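Polyketide synthase PksR (Bacillus subtilis, PDB 4U3V) takes part in intermediate steps of the synthesis of the antibiotic polyketide bacillaene, the portion crystallised being its double-hotdog enoyl-isomerase domain. Local coordinates at residues T175-D180 and I215-E220; N209-A214 and C247-T252; N144-L149 and S183-I188. One frame throughout, in Å; residues are numbered along the deposited sequence.

Contact 1. Residues T175-D180 and I215-E220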
loop_
_atom_site.group_PDB
_atom_site.type_symbol
_atom_site.label_atom_id
_atom_site.label_comp_id
_atom_site.label_asym_id
_atom_site.label_seq_id
_atom_site.Cartn_x
_atom_site.Cartn_y
_atom_site.Cartn_z
ATOM N N THR A 175 -1.390 0.963 16.103
ATOM C CA THR A 175 -1.597 1.020 17.570
ATOM C C THR A 175 -0.626 0.173 18.381
ATOM O O THR A 175 -0.360 0.480 19.555
ATOM C CB THR A 175 -3.039 0.632 17.954
ATOM O OG1 THR A 175 -3.297 -0.732 17.564
ATOM C CG2 THR A 175 -4.020 1.544 17.228
ATOM N N HIS A 176 -0.157 -0.930 17.804
ATOM C CA HIS A 176 0.814 -1.782 18.506
ATOM C C HIS A 176 1.828 -2.322 17.530
ATOM O O HIS A 176 1.475 -2.630 16.398
ATOM C CB HIS A 176 0.105 -2.966 19.150
ATOM C CG HIS A 176 -1.007 -2.578 20.096
ATOM N ND1 HIS A 176 -2.221 -2.184 19.663
ATOM C CD2 HIS A 176 -1.076 -2.606 21.491
ATOM C CE1 HIS A 176 -3.020 -1.942 20.722
ATOM N NE2 HIS A 176 -2.321 -2.206 21.842
ATOM N N LEU A 177 3.061 -2.511 17.998
ATOM C CA LEU A 177 4.132 -3.163 17.206
ATOM C C LEU A 177 4.869 -4.192 18.061
ATOM O O LEU A 177 5.275 -3.886 19.177
ATOM C CB LEU A 177 5.152 -2.121 16.790
ATOM C CG LEU A 177 4.594 -1.104 15.782
ATOM C CD1 LEU A 177 5.617 -0.011 15.606
ATOM C CD2 LEU A 177 4.370 -1.819 14.458
ATOM N N TYR A 178 5.176 -5.333 17.469
ATOM C CA TYR A 178 6.054 -6.327 18.089
ATOM C C TYR A 178 7.058 -6.777 17.031
ATOM O O TYR A 178 6.659 -7.163 15.943
ATOM C CB TYR A 178 5.233 -7.530 18.514
ATOM C CG TYR A 178 4.036 -7.160 19.363
ATOM C CD1 TYR A 178 4.073 -7.306 20.755
ATOM C CD2 TYR A 178 2.851 -6.738 18.767
ATOM C CE1 TYR A 178 2.963 -6.988 21.525
ATOM C CE2 TYR A 178 1.721 -6.463 19.523
ATOM C CZ TYR A 178 1.787 -6.566 20.902
ATOM O OH TYR A 178 0.659 -6.253 21.656
ATOM N N ARG A 179 8.335 -6.822 17.383
ATOM C CA ARG A 179 9.402 -6.866 16.382
ATOM C C ARG A 179 10.454 -7.892 16.722
ATOM O O ARG A 179 10.715 -8.124 17.904
ATOM C CB ARG A 179 10.079 -5.505 16.339
ATOM C CG ARG A 179 11.109 -5.339 15.222
ATOM C CD ARG A 179 11.562 -3.875 15.153
ATOM N NE ARG A 179 12.368 -3.494 16.330
ATOM C CZ ARG A 179 12.733 -2.244 16.618
ATOM N NH1 ARG A 179 12.443 -1.234 15.796
ATOM N NH2 ARG A 179 13.447 -1.992 17.715
ATOM N N ASP A 180 11.094 -8.475 15.700
ATOM C CA ASP A 180 12.392 -9.114 15.906
ATOM C C ASP A 180 13.264 -8.893 14.660
ATOM O O ASP A 180 12.874 -8.107 13.786
ATOM C CB ASP A 180 12.262 -10.623 16.257
ATOM C CG ASP A 180 11.838 -11.491 15.087
ATOM O OD1 ASP A 180 11.691 -10.976 13.973
ATOM O OD2 ASP A 180 11.676 -12.730 15.271
ATOM N N ILE A 215 6.963 -1.430 8.136
ATOM C CA ILE A 215 8.294 -1.744 7.602
ATOM C C ILE A 215 9.368 -0.745 8.074
ATOM O O ILE A 215 10.454 -1.120 8.475
ATOM C CB ILE A 215 8.249 -1.890 6.064
ATOM C CG1 ILE A 215 7.516 -3.185 5.685
ATOM C CG2 ILE A 215 9.675 -1.884 5.497
ATOM C CD1 ILE A 215 7.005 -3.259 4.280
ATOM N N LEU A 216 9.070 0.546 8.037
ATOM C CA LEU A 216 10.017 1.519 8.554
ATOM C C LEU A 216 10.342 1.293 10.020
ATOM O O LEU A 216 11.501 1.452 10.427
ATOM C CB LEU A 216 9.525 2.960 8.357
ATOM C CG LEU A 216 9.325 3.380 6.902
ATOM C CD1 LEU A 216 8.684 4.760 6.833
ATOM C CD2 LEU A 216 10.658 3.365 6.178
ATOM N N SER A 217 9.329 0.917 10.806
ATOM C CA SER A 217 9.530 0.578 12.213
ATOM C C SER A 217 10.421 -0.659 12.404
ATOM O O SER A 217 11.304 -0.682 13.258
ATOM C CB SER A 217 8.160 0.319 12.892
ATOM O OG SER A 217 7.333 1.482 12.833
ATOM N N PHE A 218 10.247 -1.631 11.523
ATOM C CA PHE A 218 11.143 -2.802 11.489
ATOM C C PHE A 218 12.585 -2.357 11.236
ATOM O O PHE A 218 13.508 -2.793 11.926
ATOM C CB PHE A 218 10.683 -3.791 10.404
ATOM C CG PHE A 218 11.691 -4.884 10.099
ATOM C CD1 PHE A 218 11.887 -5.932 10.994
ATOM C CD2 PHE A 218 12.457 -4.860 8.947
ATOM C CE1 PHE A 218 12.862 -6.898 10.770
ATOM C CE2 PHE A 218 13.437 -5.821 8.708
ATOM C CZ PHE A 218 13.656 -6.841 9.621
ATOM N N LEU A 219 12.778 -1.509 10.221
ATOM C CA LEU A 219 14.138 -1.142 9.779
ATOM C C LEU A 219 14.845 -0.240 10.796
ATOM O O LEU A 219 16.048 -0.095 10.749
ATOM C CB LEU A 219 14.078 -0.436 8.408
ATOM C CG LEU A 219 13.665 -1.440 7.307
ATOM C CD1 LEU A 219 13.230 -0.762 6.029
ATOM C CD2 LEU A 219 14.736 -2.489 7.015
ATOM N N GLU A 220 14.068 0.350 11.689
ATOM C CA GLU A 220 14.555 1.341 12.648
ATOM C C GLU A 220 15.595 0.703 13.543
ATOM O O GLU A 220 16.438 1.392 14.118
ATOM C CB GLU A 220 13.368 1.828 13.486
ATOM C CG GLU A 220 13.651 2.950 14.480
ATOM C CD GLU A 220 14.048 2.453 15.871
ATOM O OE1 GLU A 220 13.724 1.293 16.230
ATOM O OE2 GLU A 220 14.698 3.228 16.616
HETATM O O HOH W 1 15.457 0.457 18.215
#
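The Arg179 guanidinium meets its partners at the edge: Ser217 O and Glu220 OE1 both lie close to its plane, and the Glu220 carboxylate is turned only 14° from it. The Phe218 ring is likewise approached at its edge, where Asp180 O sits 3.2 Å from CE1, against the slightly positive rim of C-H groups that suits a carbonyl oxygen. These groups tie strand 174-180 to the C-terminal part of helix 205-219 and the residue that follows it, the long helix being the one around which the sheet of the C-terminal hotdog fold wraps. One nitrogen does double duty. Arg179 NH1 donates to Ser217 O at 2.8 Å and, as part of a salt bridge, to Glu220 OE1 at 2.9 Å, the latter bond nearly straight at 163°. Arginine fits here because it is long and carries several N-H groups: with CG anti to the backbone N (chi1 -173°), the chain runs toward the helix before bending at chi3. Nearby, Leu177 CD1 lies 3.6 Å from Ser217 OG, a small hydroxyl already bonded to Leu213 O within the helix. Gln221 NE2 bonds both Asp180 O and Phe218 O. A water accepts from Arg179 NH2 at 3.2 Å and donates to Glu220 OE1 at 2.8 Å.

Contact 2. Residues N209-A214 and C247-T252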
loop_
_atom_site.group_PDB
_atom_site.type_symbol
_atom_site.label_atom_id
_atom_site.label_comp_id
_atom_site.label_asym_id
_atom_site.label_seq_id
_atom_site.Cartn_x
_atom_site.Cartn_y
_atom_site.Cartn_z
ATOM N N ASN A 209 -0.416 1.555 2.975
ATOM C CA ASN A 209 0.526 2.454 3.561
ATOM C C ASN A 209 0.912 2.021 4.997
ATOM O O ASN A 209 2.018 2.309 5.434
ATOM C CB ASN A 209 -0.040 3.886 3.568
ATOM C CG ASN A 209 1.022 4.908 3.880
ATOM O OD1 ASN A 209 1.877 5.188 3.038
ATOM N ND2 ASN A 209 1.002 5.465 5.126
ATOM N N SER A 210 -0.024 1.413 5.739
ATOM C CA SER A 210 0.275 0.964 7.088
ATOM C C SER A 210 1.372 -0.078 7.034
ATOM O O SER A 210 2.253 -0.108 7.919
ATOM C CB SER A 210 -0.973 0.373 7.747
ATOM O OG SER A 210 -1.886 1.444 7.958
ATOM N N ALA A 211 1.377 -0.856 5.960
ATOM C CA ALA A 211 2.419 -1.865 5.787
ATOM C C ALA A 211 3.770 -1.176 5.594
ATOM O O ALA A 211 4.772 -1.570 6.176
ATOM C CB ALA A 211 2.089 -2.826 4.628
ATOM N N TYR A 212 3.817 -0.093 4.816
ATOM C CA TYR A 212 5.052 0.662 4.701
ATOM C C TYR A 212 5.512 1.233 6.066
ATOM O O TYR A 212 6.684 1.202 6.402
ATOM C CB TYR A 212 4.804 1.771 3.661
ATOM C CG TYR A 212 5.891 2.770 3.476
ATOM C CD1 TYR A 212 7.216 2.392 3.283
ATOM C CD2 TYR A 212 5.567 4.119 3.383
ATOM C CE1 TYR A 212 8.204 3.354 3.093
ATOM C CE2 TYR A 212 6.536 5.077 3.147
ATOM C CZ TYR A 212 7.844 4.700 3.021
ATOM O OH TYR A 212 8.781 5.702 2.766
ATOM N N LEU A 213 4.586 1.809 6.836
ATOM C CA LEU A 213 4.991 2.432 8.106
ATOM C C LEU A 213 5.542 1.356 9.085
ATOM O O LEU A 213 6.548 1.606 9.781
ATOM C CB LEU A 213 3.777 3.141 8.726
ATOM C CG LEU A 213 3.328 4.416 8.005
ATOM C CD1 LEU A 213 1.998 4.899 8.570
ATOM C CD2 LEU A 213 4.386 5.488 8.156
ATOM N N ALA A 214 4.912 0.180 9.068
ATOM C CA ALA A 214 5.378 -0.956 9.909
ATOM C C ALA A 214 6.755 -1.391 9.442
ATOM O O ALA A 214 7.622 -1.717 10.255
ATOM C CB ALA A 214 4.399 -2.127 9.851
ATOM N N CYS A 247 -7.181 -4.671 12.570
ATOM C CA CYS A 247 -6.591 -5.841 12.000
ATOM C C CYS A 247 -5.079 -5.799 12.218
ATOM O O CYS A 247 -4.555 -4.861 12.838
ATOM C CB CYS A 247 -6.914 -5.951 10.512
ATOM S SG CYS A 247 -6.351 -4.544 9.530
ATOM N N TRP A 248 -4.446 -6.908 11.869
ATOM C CA TRP A 248 -3.019 -7.092 12.122
ATOM C C TRP A 248 -2.268 -7.237 10.817
ATOM O O TRP A 248 -2.816 -7.693 9.822
ATOM C CB TRP A 248 -2.810 -8.361 12.934
ATOM C CG TRP A 248 -3.409 -8.301 14.313
ATOM C CD1 TRP A 248 -4.741 -8.557 14.672
ATOM C CD2 TRP A 248 -2.735 -7.972 15.563
ATOM N NE1 TRP A 248 -4.925 -8.374 16.016
ATOM C CE2 TRP A 248 -3.766 -8.038 16.616
ATOM C CE3 TRP A 248 -1.453 -7.579 15.908
ATOM C CZ2 TRP A 248 -3.470 -7.797 17.957
ATOM C CZ3 TRP A 248 -1.152 -7.401 17.269
ATOM C CH2 TRP A 248 -2.144 -7.499 18.268
ATOM N N LEU A 249 -1.008 -6.797 10.809
ATOM C CA LEU A 249 -0.127 -7.031 9.629
ATOM C C LEU A 249 1.060 -7.843 10.165
ATOM O O LEU A 249 1.722 -7.389 11.101
ATOM C CB LEU A 249 0.402 -5.686 9.083
ATOM C CG LEU A 249 -0.614 -4.587 8.782
ATOM C CD1 LEU A 249 0.120 -3.323 8.294
ATOM C CD2 LEU A 249 -1.521 -5.146 7.699
ATOM N N LEU A 250 1.365 -8.966 9.525
ATOM C CA LEU A 250 2.526 -9.756 9.899
ATOM C C LEU A 250 3.476 -9.642 8.711
ATOM O O LEU A 250 3.160 -10.054 7.582
ATOM C CB LEU A 250 2.101 -11.217 10.138
ATOM C CG LEU A 250 3.255 -12.212 10.331
ATOM C CD1 LEU A 250 4.226 -11.705 11.385
ATOM C CD2 LEU A 250 2.705 -13.580 10.704
ATOM N N ILE A 251 4.628 -9.026 8.960
ATOM C CA ILE A 251 5.518 -8.620 7.862
ATOM C C ILE A 251 6.863 -9.311 8.047
ATOM O O ILE A 251 7.406 -9.319 9.134
ATOM C CB ILE A 251 5.721 -7.094 7.957
ATOM C CG1 ILE A 251 4.327 -6.461 7.728
ATOM C CG2 ILE A 251 6.816 -6.636 6.982
ATOM C CD1 ILE A 251 4.279 -4.976 7.955
ATOM N N THR A 252 7.326 -9.980 7.002
ATOM C CA THR A 252 8.583 -10.728 7.054
ATOM C C THR A 252 9.560 -10.251 5.984
ATOM O O THR A 252 9.184 -10.112 4.832
ATOM C CB THR A 252 8.287 -12.222 6.885
ATOM O OG1 THR A 252 7.483 -12.621 8.007
ATOM C CG2 THR A 252 9.578 -13.026 6.928
#
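Leu249 and Ile251 meet helix 205-219 through apolar contacts alone, with no hydrogen bond between residues 209-214 and 247-252. Two residues apart on the strand, they point from the same side toward the helix, and each uses its CD1 methyl. That of Leu249 lies over the backbone between Ser210 and Ala211, 3.6 Å from Ala211 N, and also reaches Ser210 CB at 3.9 Å and Ala211 CB at 4.2 Å. Ile251 CD1 presses on Ala214 CB at 3.4 Å, closer than carbon pairs usually come, and lies 3.9 Å from Ala211 O. Its CG1 lies anti to the carbonyl carbon (chi1 -64°), and a nearly straight chi2 (173°) then carries CD1 out to the helix. Alanines suit the helix side, since a single methyl lets branched chains come close to the main chain.

Polar bonding concerns Ser210, which adds its CB to the apolar surface while OG is satisfied by Thr173 OG1 and Leu206 O.

This is the buried interior of the C-terminal hotdog, where the axes of segments 209-214 and 247-252 cross at -53°. Strand 247-257 pairs with strands 183-190 and 260-268; Ile251 also touches Phe263 and Val265, and Ala211 meets Tyr281 of strand 274-283.

Contact 3. Residues N144-L149 and S183-I188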
loop_
_atom_site.group_PDB
_atom_site.type_symbol
_atom_site.label_atom_id
_atom_site.label_comp_id
_atom_site.label_asym_id
_atom_site.label_seq_id
_atom_site.Cartn_x
_atom_site.Cartn_y
_atom_site.Cartn_z
ATOM N N ASN A 144 0.321 -16.371 19.466
ATOM C CA ASN A 144 1.485 -17.209 19.266
ATOM C C ASN A 144 2.648 -16.422 18.672
ATOM O O ASN A 144 3.737 -16.362 19.239
ATOM C CB ASN A 144 1.122 -18.319 18.300
ATOM C CG ASN A 144 1.672 -19.639 18.724
ATOM O OD1 ASN A 144 2.836 -19.949 18.469
ATOM N ND2 ASN A 144 0.856 -20.413 19.427
ATOM N N VAL A 145 2.393 -15.792 17.530
ATOM C CA VAL A 145 3.400 -14.951 16.894
ATOM C C VAL A 145 3.941 -13.877 17.851
ATOM O O VAL A 145 5.146 -13.681 17.962
ATOM C CB VAL A 145 2.861 -14.343 15.572
ATOM C CG1 VAL A 145 3.903 -13.423 14.953
ATOM C CG2 VAL A 145 2.497 -15.449 14.595
ATOM N N LYS A 146 3.042 -13.160 18.512
ATOM C CA LYS A 146 3.349 -12.103 19.462
ATOM C C LYS A 146 4.311 -12.528 20.573
ATOM O O LYS A 146 5.222 -11.790 20.958
ATOM C CB LYS A 146 2.024 -11.687 20.087
ATOM C CG LYS A 146 1.957 -10.316 20.708
ATOM C CD LYS A 146 0.510 -9.863 20.662
ATOM C CE LYS A 146 -0.008 -9.488 22.037
ATOM N NZ LYS A 146 -1.454 -9.128 21.964
ATOM N N HIS A 147 4.045 -13.697 21.147
ATOM C CA HIS A 147 4.846 -14.231 22.253
ATOM C C HIS A 147 6.334 -14.228 21.981
ATOM O O HIS A 147 7.126 -13.903 22.867
ATOM C CB HIS A 147 4.326 -15.633 22.603
ATOM C CG HIS A 147 5.165 -16.376 23.610
ATOM N ND1 HIS A 147 5.210 -16.031 24.914
ATOM C CD2 HIS A 147 5.959 -17.515 23.474
ATOM C CE1 HIS A 147 6.025 -16.882 25.573
ATOM N NE2 HIS A 147 6.469 -17.799 24.693
ATOM N N SER A 148 6.736 -14.524 20.740
ATOM C CA SER A 148 8.162 -14.611 20.396
ATOM C C SER A 148 8.833 -13.284 19.992
ATOM O O SER A 148 10.058 -13.211 19.862
ATOM C CB SER A 148 8.422 -15.697 19.341
ATOM O OG SER A 148 7.416 -15.699 18.348
ATOM N N LEU A 149 8.037 -12.226 19.879
ATOM C CA LEU A 149 8.530 -10.909 19.455
ATOM C C LEU A 149 8.627 -9.955 20.635
ATOM O O LEU A 149 8.118 -10.246 21.714
ATOM C CB LEU A 149 7.594 -10.323 18.356
ATOM C CG LEU A 149 7.388 -11.277 17.178
ATOM C CD1 LEU A 149 6.355 -10.709 16.220
ATOM C CD2 LEU A 149 8.714 -11.484 16.456
ATOM N N SER A 183 11.191 -9.878 11.327
ATOM C CA SER A 183 9.763 -9.611 11.127
ATOM C C SER A 183 9.223 -8.517 12.022
ATOM O O SER A 183 9.819 -8.155 13.054
ATOM C CB SER A 183 8.922 -10.885 11.332
ATOM O OG SER A 183 9.102 -11.351 12.639
ATOM N N ILE A 184 8.019 -8.065 11.701
ATOM C CA ILE A 184 7.315 -7.166 12.621
ATOM C C ILE A 184 5.844 -7.476 12.538
ATOM O O ILE A 184 5.351 -7.829 11.479
ATOM C CB ILE A 184 7.641 -5.668 12.356
ATOM C CG1 ILE A 184 7.153 -4.778 13.533
ATOM C CG2 ILE A 184 7.153 -5.225 10.959
ATOM C CD1 ILE A 184 7.787 -3.399 13.545
ATOM N N LEU A 185 5.141 -7.359 13.674
ATOM C CA LEU A 185 3.701 -7.626 13.724
ATOM C C LEU A 185 3.046 -6.345 14.226
ATOM O O LEU A 185 3.475 -5.763 15.214
ATOM C CB LEU A 185 3.386 -8.817 14.666
ATOM C CG LEU A 185 1.908 -8.993 15.032
ATOM C CD1 LEU A 185 1.221 -9.689 13.890
ATOM C CD2 LEU A 185 1.817 -9.814 16.336
ATOM N N ALA A 186 2.149 -5.784 13.421
ATOM C CA ALA A 186 1.554 -4.488 13.726
ATOM C C ALA A 186 0.046 -4.683 13.906
ATOM O O ALA A 186 -0.595 -5.392 13.114
ATOM C CB ALA A 186 1.808 -3.496 12.584
ATOM N N LYS A 187 -0.509 -4.085 14.951
ATOM C CA LYS A 187 -1.967 -3.928 14.988
ATOM C C LYS A 187 -2.316 -2.539 14.477
ATOM O O LYS A 187 -1.701 -1.548 14.888
ATOM C CB LYS A 187 -2.498 -4.108 16.413
ATOM C CG LYS A 187 -4.002 -4.345 16.429
ATOM C CD LYS A 187 -4.530 -4.456 17.845
ATOM C CE LYS A 187 -5.975 -4.938 17.843
ATOM N NZ LYS A 187 -6.426 -4.974 19.261
ATOM N N ILE A 188 -3.279 -2.466 13.561
ATOM C CA ILE A 188 -3.705 -1.189 13.035
ATOM C C ILE A 188 -5.187 -0.919 13.240
ATOM O O ILE A 188 -5.967 -1.830 13.472
ATOM C CB ILE A 188 -3.310 -1.027 11.546
ATOM C CG1 ILE A 188 -4.191 -1.884 10.622
ATOM C CG2 ILE A 188 -1.825 -1.383 11.379
ATOM C CD1 ILE A 188 -3.738 -1.833 9.158
#
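Leu185 packs against Val145, Leu149 and the CA and CB of Lys146, a contact without hydrogen bonds in which residues of the short helix 142-147 and those that follow it lie on the sheet at strand 183-190. The two leucines meet directly: Leu149 CD1 lies 3.8 Å from Leu185 CB, and the two side chains cross at about a right angle. The other branch of Leu149 points to the start of the strand, where CD2 stands 3.8 Å from Ser183 OG, a hydroxyl that is hydrogen-bonded outside this contact. With CG anti to the backbone N (chi1 167°), Leu185 sends CD2 toward the helix, 4.2 Å from Lys146 CA and 4.4 Å from Val145 CG1. Leucine and valine suit this half-covered place by offering branched hydrocarbon surface, while Lys146 lends its CB and turns its amine to Glu143 in a salt bridge.

In the double-hotdog architecture, residues 144-149 lie between the two predicted hotdog regions, and the strand belongs to the C-terminal one. Alternation along the strand separates the two faces: Ile184 and Ala186 touch the long helix 205-219, whereas Leu185 faces the short helix and also touches Trp248. Tyr178 of the neighbouring strand packs against both Lys146 and Leu149. The turn has bonds of its own: Leu149 N donates to Lys146 O at 3.0 Å, and Ser148 OG to Val145 O at 3.1 Å, the serine hydroxyl being short enough to fold back on the carbonyl of Val145.

In the fold
The three contacts gather round neighbouring strands of the C-terminal hotdog, in the order 174-180, 183-190, 247-257. Contacts 1 and 2 share helix 205-219, with centres about 8 Å apart, and Ile215 CG1 meets Ile251 CG2 at 3.8 Å between them. Contact 3 lies on the other face of strand 183-190; its centre is about 9 Å from that of contact 1 and about 10 Å from that of contact 2. Backbone pairing couples them: Tyr178 O is 2.7 Å from Leu185 N, and Leu249 N is 2.7 Å from Ala186 O, both probable hydrogen bonds. On the face of contact 3, Tyr178 CE2 also packs on Trp248 CZ3 at 3.8 Å.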